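Local coordinates for protein thiosulfate sulfurtransferase YnjE (Escherichia coli, PDB 2WLR) that catalyses the transfer of sulfur from thiosulfate to cyanide, yielding thiocyanate and sulfite, as a periplasmic monomer containing rhodanese domains, at residues Gly43-Ala48 with Ala80-Asp85; Leu49-Ser54 with Asn65-Gln70; Ser54-Met59 with Lys92-Lys97; Trp320-Ser325 with Met330-Asn335. All blocks are in the same frame, centred on the assembly; numbering follows the deposited sequence.

Contact 1 (Gly43-Ala48 with Ala80-Asp85)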
loop_
_atom_site.group_PDB
_atom_site.type_symbol
_atom_site.label_atom_id
_atom_site.label_comp_id
_atom_site.label_asym_id
_atom_site.label_seq_id
_atom_site.Cartn_x
_atom_site.Cartn_y
_atom_site.Cartn_z
ATOM N N GLY A 43 3.072 2.122 17.129
ATOM C CA GLY A 43 3.212 0.758 16.659
ATOM C C GLY A 43 2.442 -0.270 17.458
ATOM O O GLY A 43 1.612 0.052 18.285
ATOM N N HIS A 44 2.810 -1.543 17.221
ATOM C CA HIS A 44 2.146 -2.708 17.794
ATOM C C HIS A 44 3.100 -3.549 18.597
ATOM O O HIS A 44 4.304 -3.429 18.497
ATOM C CB HIS A 44 1.491 -3.575 16.694
ATOM C CG HIS A 44 2.388 -3.884 15.528
ATOM N ND1 HIS A 44 3.185 -5.009 15.426
ATOM C CD2 HIS A 44 2.546 -3.221 14.369
ATOM C CE1 HIS A 44 3.779 -4.996 14.235
ATOM N NE2 HIS A 44 3.424 -3.906 13.596
ATOM N N GLU A 45 2.542 -4.405 19.426
ATOM C CA GLU A 45 3.392 -5.283 20.187
ATOM C C GLU A 45 4.073 -6.300 19.291
ATOM O O GLU A 45 3.580 -6.648 18.235
ATOM C CB GLU A 45 2.612 -5.953 21.300
ATOM C CG GLU A 45 2.028 -4.977 22.328
ATOM C CD GLU A 45 3.024 -4.412 23.283
ATOM O OE1 GLU A 45 4.224 -4.712 23.164
ATOM O OE2 GLU A 45 2.584 -3.690 24.194
ATOM N N LEU A 46 5.238 -6.762 19.724
ATOM C CA LEU A 46 6.029 -7.702 18.953
ATOM C C LEU A 46 5.234 -8.904 18.456
ATOM O O LEU A 46 4.574 -9.603 19.225
ATOM C CB LEU A 46 7.252 -8.159 19.773
ATOM C CG LEU A 46 8.213 -9.132 19.105
ATOM C CD1 LEU A 46 8.933 -8.489 17.920
ATOM C CD2 LEU A 46 9.233 -9.594 20.159
ATOM N N ALA A 47 5.311 -9.094 17.147
ATOM C CA ALA A 47 4.683 -10.207 16.461
ATOM C C ALA A 47 3.153 -10.154 16.469
ATOM O O ALA A 47 2.508 -11.109 16.043
ATOM C CB ALA A 47 5.209 -11.559 17.001
ATOM N N ALA A 48 2.570 -9.016 16.887
ATOM C CA ALA A 48 1.111 -8.923 16.965
ATOM C C ALA A 48 0.512 -9.005 15.576
ATOM O O ALA A 48 1.081 -8.553 14.589
ATOM C CB ALA A 48 0.654 -7.602 17.556
ATOM N N ALA A 80 -4.026 -12.901 23.047
ATOM C CA ALA A 80 -4.225 -11.773 23.955
ATOM C C ALA A 80 -4.547 -10.542 23.128
ATOM O O ALA A 80 -3.746 -10.131 22.279
ATOM C CB ALA A 80 -3.003 -11.528 24.780
ATOM N N LEU A 81 -5.720 -9.976 23.364
ATOM C CA LEU A 81 -6.231 -8.832 22.614
ATOM C C LEU A 81 -5.879 -7.532 23.282
ATOM O O LEU A 81 -5.756 -7.444 24.511
ATOM C CB LEU A 81 -7.749 -8.897 22.504
ATOM C CG LEU A 81 -8.378 -10.207 22.038
ATOM C CD1 LEU A 81 -9.862 -10.052 21.829
ATOM C CD2 LEU A 81 -7.736 -10.745 20.814
ATOM N N TYR A 82 -5.700 -6.498 22.468
ATOM C CA TYR A 82 -5.615 -5.153 22.998
ATOM C C TYR A 82 -6.216 -4.113 22.095
ATOM O O TYR A 82 -6.551 -4.373 20.926
ATOM C CB TYR A 82 -4.183 -4.812 23.416
ATOM C CG TYR A 82 -3.207 -4.698 22.258
ATOM C CD1 TYR A 82 -2.499 -5.797 21.807
ATOM C CD2 TYR A 82 -2.932 -3.479 21.687
ATOM C CE1 TYR A 82 -1.583 -5.696 20.755
ATOM C CE2 TYR A 82 -2.037 -3.364 20.639
ATOM C CZ TYR A 82 -1.337 -4.463 20.185
ATOM O OH TYR A 82 -0.454 -4.282 19.144
ATOM N N GLY A 83 -6.409 -2.941 22.661
ATOM C CA GLY A 83 -7.096 -1.854 22.021
ATOM C C GLY A 83 -8.166 -1.281 22.910
ATOM O O GLY A 83 -8.136 -1.486 24.122
ATOM N N ASN A 84 -9.103 -0.551 22.321
ATOM C CA ASN A 84 -10.198 -0.048 23.152
ATOM C C ASN A 84 -11.154 -1.150 23.575
ATOM O O ASN A 84 -11.246 -2.192 22.924
ATOM C CB ASN A 84 -10.893 1.146 22.559
ATOM C CG ASN A 84 -11.691 0.821 21.359
ATOM O OD1 ASN A 84 -12.738 0.148 21.450
ATOM N ND2 ASN A 84 -11.262 1.326 20.219
ATOM N N ASP A 85 -11.808 -0.939 24.715
ATOM C CA ASP A 85 -12.603 -1.989 25.320
ATOM C C ASP A 85 -13.700 -2.506 24.406
ATOM O O ASP A 85 -13.967 -3.692 24.351
ATOM C CB ASP A 85 -13.245 -1.522 26.636
ATOM C CG ASP A 85 -12.272 -1.358 27.745
ATOM O OD1 ASP A 85 -11.072 -1.660 27.569
ATOM O OD2 ASP A 85 -12.748 -0.942 28.840
#
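At one end of the parallel sheet of the first rhodanese domain, Tyr82 finishes strand 79-82 and reaches the loop that leads into strand 49-50. Its hydroxyl does most of the work: the backbone N of Glu45 donates to Tyr82 OH over 3.0 Å with an almost straight N-H...O angle of 162°. The same oxygen lies 3.2 Å from His44 CB, and Ala48 CB meets the ring at its edge, 3.8 Å from Tyr82 OH. Glu45 CG comes to 4.0 Å from Tyr82 CE1, its carboxylate turned nearly upright to the ring plane (81°). Tyr82 CG stands between its own N and carbonyl carbon (chi1 68°), a crowded position that aims the ring at the loop. Strand 21-24 separates strands 79-82 and 49-50 in the sheet, so the tyrosine reaches across the middle strand to the loop leading into 49-50; a further, weak hydrogen bond joins its hydroxyl to Asp24 of that middle strand. Residues Glu45 to Ala48 form a type II beta turn, closed by Ala48 N to Glu45 O at 2.9 Å. His44 ND1 adds a bond of 3.3 Å to Glu45 O, arriving from the opposite face of that carbonyl, so two N-H groups grip the oxygen and steady the turn. The Glu45 carboxylate is engaged elsewhere, accepting from Leu110 N and pairing with Arg115.

Contact 2 (Leu49-Ser54 with Asn65-Gln70)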
loop_
_atom_site.group_PDB
_atom_site.type_symbol
_atom_site.label_atom_id
_atom_site.label_comp_id
_atom_site.label_asym_id
_atom_site.label_seq_id
_atom_site.Cartn_x
_atom_site.Cartn_y
_atom_site.Cartn_z
ATOM N N LEU A 49 -0.679 -9.577 15.565
ATOM C CA LEU A 49 -1.554 -9.562 14.399
ATOM C C LEU A 49 -2.447 -8.321 14.494
ATOM O O LEU A 49 -2.678 -7.798 15.592
ATOM C CB LEU A 49 -2.421 -10.849 14.336
ATOM C CG LEU A 49 -1.629 -12.161 14.418
ATOM C CD1 LEU A 49 -2.584 -13.344 14.351
ATOM C CD2 LEU A 49 -0.541 -12.245 13.336
ATOM N N ASN A 50 -2.986 -7.885 13.363
ATOM C CA ASN A 50 -3.954 -6.787 13.324
ATOM C C ASN A 50 -5.283 -7.383 12.875
ATOM O O ASN A 50 -5.418 -7.898 11.737
ATOM C CB ASN A 50 -3.505 -5.728 12.336
ATOM C CG ASN A 50 -4.301 -4.397 12.429
ATOM O OD1 ASN A 50 -4.945 -4.073 13.483
ATOM N ND2 ASN A 50 -4.251 -3.655 11.379
ATOM N N LEU A 51 -6.269 -7.246 13.736
ATOM C CA LEU A 51 -7.638 -7.622 13.391
ATOM C C LEU A 51 -8.509 -6.498 13.887
ATOM O O LEU A 51 -8.958 -6.503 15.040
ATOM C CB LEU A 51 -8.041 -8.961 14.011
ATOM C CG LEU A 51 -9.401 -9.526 13.584
ATOM C CD1 LEU A 51 -9.523 -9.713 12.073
ATOM C CD2 LEU A 51 -9.703 -10.854 14.298
ATOM N N SER A 52 -8.689 -5.499 13.051
ATOM C CA SER A 52 -9.427 -4.308 13.448
ATOM C C SER A 52 -10.894 -4.621 13.658
ATOM O O SER A 52 -11.534 -5.191 12.758
ATOM C CB SER A 52 -9.260 -3.229 12.424
ATOM O OG SER A 52 -9.886 -2.057 12.855
ATOM N N ALA A 53 -11.460 -4.195 14.779
ATOM C CA ALA A 53 -12.896 -4.412 15.017
ATOM C C ALA A 53 -13.724 -3.781 13.910
ATOM O O ALA A 53 -14.769 -4.285 13.584
ATOM C CB ALA A 53 -13.344 -3.867 16.368
ATOM N N SER A 54 -13.250 -2.678 13.332
ATOM C CA SER A 54 -13.937 -1.999 12.228
ATOM C C SER A 54 -14.026 -2.815 10.948
ATOM O O SER A 54 -14.801 -2.462 10.065
ATOM C CB SER A 54 -13.258 -0.666 11.925
ATOM O OG SER A 54 -11.942 -0.851 11.443
ATOM N N ASN A 65 -12.295 -17.336 9.083
ATOM C CA ASN A 65 -11.646 -18.630 9.204
ATOM C C ASN A 65 -10.361 -18.636 8.389
ATOM O O ASN A 65 -9.348 -19.176 8.847
ATOM C CB ASN A 65 -12.582 -19.747 8.721
ATOM C CG ASN A 65 -13.683 -20.062 9.705
ATOM O OD1 ASN A 65 -13.601 -19.742 10.901
ATOM N ND2 ASN A 65 -14.736 -20.731 9.206
ATOM N N ALA A 66 -10.424 -18.106 7.180
ATOM C CA ALA A 66 -9.247 -17.990 6.328
ATOM C C ALA A 66 -8.135 -17.177 7.006
ATOM O O ALA A 66 -6.958 -17.535 6.980
ATOM C CB ALA A 66 -9.630 -17.408 4.997
ATOM N N TRP A 67 -8.520 -16.079 7.639
ATOM C CA TRP A 67 -7.552 -15.219 8.299
ATOM C C TRP A 67 -6.911 -15.944 9.469
ATOM O O TRP A 67 -5.692 -15.907 9.679
ATOM C CB TRP A 67 -8.277 -13.948 8.767
ATOM C CG TRP A 67 -7.396 -12.914 9.393
ATOM C CD1 TRP A 67 -6.840 -11.836 8.756
ATOM C CD2 TRP A 67 -7.034 -12.824 10.756
ATOM N NE1 TRP A 67 -6.101 -11.115 9.657
ATOM C CE2 TRP A 67 -6.214 -11.674 10.892
ATOM C CE3 TRP A 67 -7.288 -13.599 11.892
ATOM C CZ2 TRP A 67 -5.627 -11.310 12.102
ATOM C CZ3 TRP A 67 -6.730 -13.224 13.106
ATOM C CH2 TRP A 67 -5.898 -12.067 13.198
ATOM N N ILE A 68 -7.713 -16.638 10.254
ATOM C CA ILE A 68 -7.196 -17.418 11.374
ATOM C C ILE A 68 -6.181 -18.456 10.870
ATOM O O ILE A 68 -5.079 -18.546 11.418
ATOM C CB ILE A 68 -8.352 -18.067 12.163
ATOM C CG1 ILE A 68 -9.165 -16.979 12.915
ATOM C CG2 ILE A 68 -7.824 -19.131 13.145
ATOM C CD1 ILE A 68 -10.490 -17.476 13.492
ATOM N N LYS A 69 -6.531 -19.166 9.793
ATOM C CA LYS A 69 -5.639 -20.182 9.201
ATOM C C LYS A 69 -4.355 -19.598 8.623
ATOM O O LYS A 69 -3.261 -20.187 8.766
ATOM C CB LYS A 69 -6.382 -20.890 8.072
ATOM C CG LYS A 69 -7.259 -21.986 8.545
ATOM C CD LYS A 69 -6.684 -23.328 8.161
ATOM C CE LYS A 69 -6.932 -23.600 6.692
ATOM N NZ LYS A 69 -6.031 -24.642 6.136
ATOM N N GLN A 70 -4.496 -18.492 7.920
ATOM C CA GLN A 70 -3.363 -17.825 7.251
ATOM C C GLN A 70 -2.331 -17.337 8.277
ATOM O O GLN A 70 -1.156 -17.202 7.939
ATOM C CB GLN A 70 -3.839 -16.652 6.397
ATOM C CG GLN A 70 -4.443 -17.035 5.057
ATOM C CD GLN A 70 -5.394 -16.012 4.500
ATOM O OE1 GLN A 70 -5.400 -14.840 4.916
ATOM N NE2 GLN A 70 -6.214 -16.443 3.529
HETATM O O HOH W 1 -4.275 -8.857 9.486
#
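Trp67 of helix 61-70 lays its indole against Leu51 and Leu49, at and just beyond the sheet-edge strand 49-50. Leu51 CD1 sits over the six-membered ring, 4.1 Å from its centroid and 13° off the normal, a CH-pi contact; its other methyl, CD2, lies over the same ring's rim, 4.0 Å from Trp67 CZ3. Leu51 CB approaches Trp67 CH2 to 3.9 Å. Leu49 comes to that same ring corner obliquely, its CD1 3.7 Å from Trp67 CH2. With CG anti to the backbone N (chi1 -176°), the indole stretches out from the helix far enough to reach the strand. Its polar end is not idle: a water in the ring plane accepts from Trp67 NE1 at 2.9 Å and donates to Asn50 O at 2.7 Å, bridging helix and strand. Shortening Trp67 to an alanine is likely to open a gap beside Leu49 and Leu51 and leave the water without its indole donor. Leu51 also packs on Val91 and Leu95 of helix 85-97, so it touches both helices. Apolar contact with the carbons and a single water on the nitrogen thus let the indole pack against the strand while its N-H keeps a partner.

Contact 3 (Ser54-Met59 with Lys92-Lys97)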
loop_
_atom_site.group_PDB
_atom_site.type_symbol
_atom_site.label_atom_id
_atom_site.label_comp_id
_atom_site.label_asym_id
_atom_site.label_seq_id
_atom_site.Cartn_x
_atom_site.Cartn_y
_atom_site.Cartn_z
ATOM N N SER A 54 -13.250 -2.678 13.332
ATOM C CA SER A 54 -13.937 -1.999 12.228
ATOM C C SER A 54 -14.026 -2.815 10.948
ATOM O O SER A 54 -14.801 -2.462 10.065
ATOM C CB SER A 54 -13.258 -0.666 11.925
ATOM O OG SER A 54 -11.942 -0.851 11.443
ATOM N N TRP A 55 -13.255 -3.896 10.836
ATOM C CA TRP A 55 -13.365 -4.757 9.668
ATOM C C TRP A 55 -14.410 -5.829 9.774
ATOM O O TRP A 55 -14.776 -6.417 8.756
ATOM C CB TRP A 55 -12.061 -5.517 9.422
ATOM C CG TRP A 55 -10.825 -4.701 9.274
ATOM C CD1 TRP A 55 -10.736 -3.390 8.968
ATOM C CD2 TRP A 55 -9.491 -5.187 9.378
ATOM N NE1 TRP A 55 -9.406 -3.008 8.925
ATOM C CE2 TRP A 55 -8.626 -4.112 9.135
ATOM C CE3 TRP A 55 -8.949 -6.438 9.642
ATOM C CZ2 TRP A 55 -7.228 -4.255 9.241
ATOM C CZ3 TRP A 55 -7.597 -6.577 9.702
ATOM C CH2 TRP A 55 -6.754 -5.488 9.505
ATOM N N LEU A 56 -14.856 -6.128 10.987
ATOM C CA LEU A 56 -15.647 -7.339 11.231
ATOM C C LEU A 56 -16.953 -7.424 10.445
ATOM O O LEU A 56 -17.297 -8.508 10.009
ATOM C CB LEU A 56 -15.925 -7.519 12.716
ATOM C CG LEU A 56 -14.683 -7.796 13.560
ATOM C CD1 LEU A 56 -15.055 -7.695 15.040
ATOM C CD2 LEU A 56 -14.035 -9.146 13.214
ATOM N N ASP A 57 -17.610 -6.283 10.250
ATOM C CA ASP A 57 -18.871 -6.224 9.480
ATOM C C ASP A 57 -18.648 -6.449 7.991
ATOM O O ASP A 57 -19.617 -6.536 7.219
ATOM C CB ASP A 57 -19.611 -4.892 9.736
ATOM C CG ASP A 57 -18.887 -3.671 9.192
ATOM O OD1 ASP A 57 -17.747 -3.767 8.700
ATOM O OD2 ASP A 57 -19.479 -2.559 9.265
ATOM N N LYS A 58 -17.385 -6.543 7.576
ATOM C CA LYS A 58 -17.034 -6.854 6.195
ATOM C C LYS A 58 -16.250 -8.148 6.078
ATOM O O LYS A 58 -15.601 -8.404 5.052
ATOM C CB LYS A 58 -16.219 -5.722 5.571
ATOM C CG LYS A 58 -17.029 -4.437 5.403
ATOM C CD LYS A 58 -16.165 -3.259 4.966
ATOM C CE LYS A 58 -15.139 -2.828 6.023
ATOM N NZ LYS A 58 -15.752 -2.238 7.244
HETATM N N MSE A 59 -16.265 -8.950 7.126
HETATM C CA MSE A 59 -15.626 -10.251 7.103
HETATM C C MSE A 59 -16.641 -11.319 7.411
HETATM O O MSE A 59 -17.195 -11.360 8.512
HETATM C CB MSE A 59 -14.547 -10.335 8.171
HETATM C CG MSE A 59 -13.323 -9.500 7.886
HETATM SE SE MSE A 59 -11.956 -9.517 9.251
HETATM C CE MSE A 59 -11.200 -11.191 9.018
ATOM N N LYS A 92 -13.301 -10.314 20.433
ATOM C CA LYS A 92 -13.403 -11.496 21.303
ATOM C C LYS A 92 -14.606 -12.346 20.873
ATOM O O LYS A 92 -14.500 -13.555 20.727
ATOM C CB LYS A 92 -13.552 -11.093 22.762
ATOM C CG LYS A 92 -13.823 -12.259 23.708
ATOM C CD LYS A 92 -14.599 -11.833 24.955
ATOM C CE LYS A 92 -16.077 -11.567 24.619
ATOM N NZ LYS A 92 -16.884 -11.201 25.818
ATOM N N THR A 93 -15.718 -11.688 20.619
ATOM C CA THR A 93 -16.971 -12.395 20.348
ATOM C C THR A 93 -16.881 -13.141 19.023
ATOM O O THR A 93 -17.239 -14.323 18.953
ATOM C CB THR A 93 -18.130 -11.411 20.400
ATOM O OG1 THR A 93 -18.211 -10.876 21.728
ATOM C CG2 THR A 93 -19.458 -12.084 20.060
ATOM N N ARG A 94 -16.358 -12.501 17.979
ATOM C CA ARG A 94 -16.154 -13.155 16.697
ATOM C C ARG A 94 -15.150 -14.305 16.793
ATOM O O ARG A 94 -15.343 -15.364 16.178
ATOM C CB ARG A 94 -15.751 -12.172 15.582
ATOM C CG ARG A 94 -16.908 -11.329 15.022
ATOM C CD ARG A 94 -17.937 -12.130 14.228
ATOM N NE ARG A 94 -17.389 -12.734 13.037
ATOM C CZ ARG A 94 -17.224 -12.145 11.859
ATOM N NH1 ARG A 94 -17.527 -10.870 11.671
ATOM N NH2 ARG A 94 -16.732 -12.856 10.857
ATOM N N LEU A 95 -14.076 -14.112 17.561
ATOM C CA LEU A 95 -13.080 -15.179 17.652
ATOM C C LEU A 95 -13.619 -16.375 18.426
ATOM O O LEU A 95 -13.268 -17.516 18.122
ATOM C CB LEU A 95 -11.774 -14.658 18.266
ATOM C CG LEU A 95 -11.011 -13.684 17.383
ATOM C CD1 LEU A 95 -9.821 -13.211 18.181
ATOM C CD2 LEU A 95 -10.550 -14.250 16.074
ATOM N N GLN A 96 -14.414 -16.125 19.456
ATOM C CA GLN A 96 -15.079 -17.221 20.189
ATOM C C GLN A 96 -15.972 -18.034 19.257
ATOM O O GLN A 96 -15.896 -19.259 19.238
ATOM C CB GLN A 96 -15.917 -16.680 21.350
ATOM C CG GLN A 96 -15.100 -16.147 22.517
ATOM C CD GLN A 96 -15.949 -15.453 23.570
ATOM O OE1 GLN A 96 -17.075 -15.022 23.309
ATOM N NE2 GLN A 96 -15.399 -15.313 24.759
ATOM N N LYS A 97 -16.771 -17.350 18.458
ATOM C CA LYS A 97 -17.673 -18.023 17.517
ATOM C C LYS A 97 -16.886 -18.742 16.418
ATOM O O LYS A 97 -17.375 -19.727 15.849
ATOM C CB LYS A 97 -18.681 -17.032 16.950
ATOM C CG LYS A 97 -19.712 -16.588 17.968
ATOM C CD LYS A 97 -20.424 -15.320 17.520
ATOM C CE LYS A 97 -21.355 -14.738 18.579
ATOM N NZ LYS A 97 -22.015 -13.471 18.094
#
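Leu56 overlaps Arg94 of helix 85-97, its CD2 lying over one face of the guanidinium and 4.0 Å from Arg94 CG, the two side chains running past each other in opposite directions. Bends at chi2 and chi3 fold the arginine back so that the edge of its head meets two backbone carbonyls. Arg94 NH1 donates to Leu56 O at 2.9 Å, a bent bond of 136°. Arg94 NH2 gives the straighter one, 152°, to Met59 O at 2.8 Å, with NH1 adding a weak bond to that oxygen. Both acceptors lie near the guanidinium plane, but the donors stand above the carbonyl planes by more than 40°. Leu56 O is held twice, since Met59 N comes to it from the opposite face at 3.1 Å. Residue 59 is a selenomethionine here. Within the turn, Lys58 NZ bonds Ser54 O and forms a salt bridge with Asp57 OD1, on its syn lone pair. Arg94 also packs on Leu64 of helix 61-70, as Met59 does, so that helix borders the same site. An arginine from one helix thus gathers two carbonyls from a strand-to-helix connection whose residues 54-57 have helix-like backbone angles, on the helical layer that flanks the parallel sheet of this alpha/beta rhodanese domain.

Contact 4 (Trp320-Ser325 with Met330-Asn335)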
loop_
_atom_site.group_PDB
_atom_site.type_symbol
_atom_site.label_atom_id
_atom_site.label_comp_id
_atom_site.label_asym_id
_atom_site.label_seq_id
_atom_site.Cartn_x
_atom_site.Cartn_y
_atom_site.Cartn_z
ATOM N N TRP A 320 6.031 -14.419 -8.981
ATOM C CA TRP A 320 4.702 -13.874 -8.754
ATOM C C TRP A 320 4.663 -13.121 -7.454
ATOM O O TRP A 320 5.053 -13.642 -6.430
ATOM C CB TRP A 320 3.648 -14.969 -8.656
ATOM C CG TRP A 320 2.217 -14.421 -8.743
ATOM C CD1 TRP A 320 1.736 -13.489 -9.618
ATOM C CD2 TRP A 320 1.096 -14.820 -7.948
ATOM N NE1 TRP A 320 0.416 -13.277 -9.414
ATOM C CE2 TRP A 320 -0.018 -14.092 -8.403
ATOM C CE3 TRP A 320 0.925 -15.735 -6.904
ATOM C CZ2 TRP A 320 -1.275 -14.228 -7.842
ATOM C CZ3 TRP A 320 -0.325 -15.860 -6.346
ATOM C CH2 TRP A 320 -1.406 -15.115 -6.813
ATOM N N GLY A 321 4.163 -11.885 -7.491
ATOM C CA GLY A 321 4.075 -11.065 -6.284
ATOM C C GLY A 321 2.714 -11.016 -5.619
ATOM O O GLY A 321 2.521 -10.248 -4.676
ATOM N N HIS A 322 1.764 -11.816 -6.086
ATOM C CA HIS A 322 0.357 -11.638 -5.791
ATOM C C HIS A 322 -0.176 -10.326 -6.397
ATOM O O HIS A 322 0.571 -9.513 -6.914
ATOM C CB HIS A 322 0.060 -11.773 -4.290
ATOM C CG HIS A 322 0.232 -13.173 -3.789
ATOM N ND1 HIS A 322 -0.829 -13.982 -3.441
ATOM C CD2 HIS A 322 1.340 -13.918 -3.622
ATOM C CE1 HIS A 322 -0.370 -15.166 -3.056
ATOM N NE2 HIS A 322 0.943 -15.153 -3.158
ATOM N N ALA A 323 -1.499 -10.161 -6.389
ATOM C CA ALA A 323 -2.130 -8.969 -6.979
ATOM C C ALA A 323 -3.606 -8.951 -6.604
ATOM O O ALA A 323 -3.958 -8.707 -5.443
ATOM C CB ALA A 323 -1.910 -8.924 -8.515
ATOM N N GLY A 324 -4.482 -9.270 -7.546
ATOM C CA GLY A 324 -5.898 -9.367 -7.258
ATOM C C GLY A 324 -6.613 -10.243 -8.256
ATOM O O GLY A 324 -5.983 -10.986 -9.007
ATOM N N SER A 325 -7.938 -10.136 -8.237
ATOM C CA SER A 325 -8.826 -11.066 -8.941
ATOM C C SER A 325 -8.803 -10.915 -10.447
ATOM O O SER A 325 -9.025 -11.885 -11.174
ATOM C CB SER A 325 -10.262 -10.901 -8.420
ATOM O OG SER A 325 -10.701 -9.565 -8.511
HETATM N N MSE A 330 -6.763 -5.372 -6.586
HETATM C CA MSE A 330 -5.566 -5.614 -5.778
HETATM C C MSE A 330 -5.903 -6.203 -4.418
HETATM O O MSE A 330 -5.265 -5.899 -3.402
HETATM C CB MSE A 330 -4.735 -4.293 -5.650
HETATM C CG MSE A 330 -3.956 -3.878 -6.941
HETATM SE SE MSE A 330 -2.595 -5.140 -7.247
HETATM C CE MSE A 330 -1.317 -4.273 -6.142
ATOM N N GLU A 331 -6.846 -7.145 -4.395
ATOM C CA GLU A 331 -7.307 -7.702 -3.128
ATOM C C GLU A 331 -6.249 -8.344 -2.234
ATOM O O GLU A 331 -6.380 -8.294 -0.997
ATOM C CB GLU A 331 -8.424 -8.750 -3.340
ATOM C CG GLU A 331 -9.694 -8.240 -3.967
ATOM C CD GLU A 331 -9.717 -8.452 -5.466
ATOM O OE1 GLU A 331 -8.629 -8.461 -6.105
ATOM O OE2 GLU A 331 -10.838 -8.591 -6.022
ATOM N N ASP A 332 -5.201 -8.916 -2.822
ATOM C CA ASP A 332 -4.174 -9.596 -2.038
ATOM C C ASP A 332 -3.378 -8.649 -1.191
ATOM O O ASP A 332 -2.633 -9.082 -0.349
ATOM C CB ASP A 332 -3.212 -10.405 -2.926
ATOM C CG ASP A 332 -3.903 -11.487 -3.736
ATOM O OD1 ASP A 332 -4.925 -11.997 -3.250
ATOM O OD2 ASP A 332 -3.419 -11.850 -4.849
ATOM N N PHE A 333 -3.492 -7.356 -1.462
ATOM C CA PHE A 333 -2.752 -6.367 -0.704
ATOM C C PHE A 333 -3.611 -5.554 0.251
ATOM O O PHE A 333 -3.059 -4.667 0.931
ATOM C CB PHE A 333 -2.039 -5.470 -1.690
ATOM C CG PHE A 333 -0.891 -6.154 -2.350
ATOM C CD1 PHE A 333 0.355 -6.184 -1.732
ATOM C CD2 PHE A 333 -1.057 -6.776 -3.569
ATOM C CE1 PHE A 333 1.417 -6.860 -2.338
ATOM C CE2 PHE A 333 0.030 -7.439 -4.171
ATOM C CZ PHE A 333 1.243 -7.458 -3.539
ATOM N N HIS A 334 -4.923 -5.841 0.316
ATOM C CA HIS A 334 -5.860 -4.950 1.019
ATOM C C HIS A 334 -6.563 -5.668 2.147
ATOM O O HIS A 334 -6.862 -6.854 2.049
ATOM C CB HIS A 334 -6.949 -4.442 0.097
ATOM C CG HIS A 334 -6.471 -3.611 -1.048
ATOM N ND1 HIS A 334 -7.236 -3.405 -2.168
ATOM C CD2 HIS A 334 -5.318 -2.937 -1.241
ATOM C CE1 HIS A 334 -6.557 -2.659 -3.026
ATOM N NE2 HIS A 334 -5.397 -2.341 -2.480
ATOM N N ASN A 335 -6.757 -4.943 3.250
ATOM C CA ASN A 335 -7.673 -5.300 4.322
ATOM C C ASN A 335 -9.119 -5.145 3.863
ATOM O O ASN A 335 -9.381 -4.597 2.787
ATOM C CB ASN A 335 -7.409 -4.400 5.549
ATOM C CG ASN A 335 -6.059 -4.628 6.184
ATOM O OD1 ASN A 335 -5.354 -3.673 6.522
ATOM N ND2 ASN A 335 -5.677 -5.858 6.321
#
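Met330, a selenomethionine, turns its SE to Ala323 CB at 4.0 Å, while its CA comes to 4.0 Å from the CA of Gly324, where a CB would collide with Met330 N and Glu331 OE1. Glu331 then doubles back through a bend at chi2 (95°) and grips Ser325 with both oxygens: Ser325 N donates to Glu331 OE1 at 2.8 Å, and Ser325 OG donates to the syn lone pair of Glu331 OE2 at 2.7 Å. Asp332 closes a reciprocal pair with Ala323. Its N donates to Ala323 O at 2.9 Å, nearly along the C=O axis, and its OD2 accepts Ala323 N at 3.0 Å on the anti side, through a straight bond of 164°. The carboxylate also meets the edge of the His322 ring, the planes 76° apart. A leucine in its place would probably leave the Ala323 N-H without its acceptor and the His322 ring edge without its carboxylate neighbour. Phe333, at the end of the 3-10 turn 331-333, meets His322 O at its ring edge, CE2 3.5 Å away; Gly321 O comes to 3.3 Å from Phe333 CZ, obliquely. His334 lies with one face over Met330 O, and its NE2 bonds Glu373 of helix 369-380. These turns belong to the connection after strand 319-320 of the third rhodanese domain; Met330 packs on Arg370, probably a substrate-binding residue, placing the loop beside the active site whose persulfide-forming residue is Cys365.

From the N terminus, contact 1 opens first, its 43-48 loop meeting strand 79-82 some thirty residues on. Contact 2 closes a shorter loop within that span, setting helix 61-70 against strand 49-50 and Leu51 just after it. Contact 3 shares Ser54 with contact 2 and crosses both earlier contacts, bringing helix 85-97 to the turn after strand 49-50; Leu51 and Met59 touch where contacts 2 and 3 meet, and Leu81 packs on Lys92 and Leu95 between contacts 1 and 3. Together they tie one sheet and its helices in the first rhodanese domain. Contact 4 closes later, in the third, yet Trp55 of contact 3 packs on its Asn335, joining the two domains.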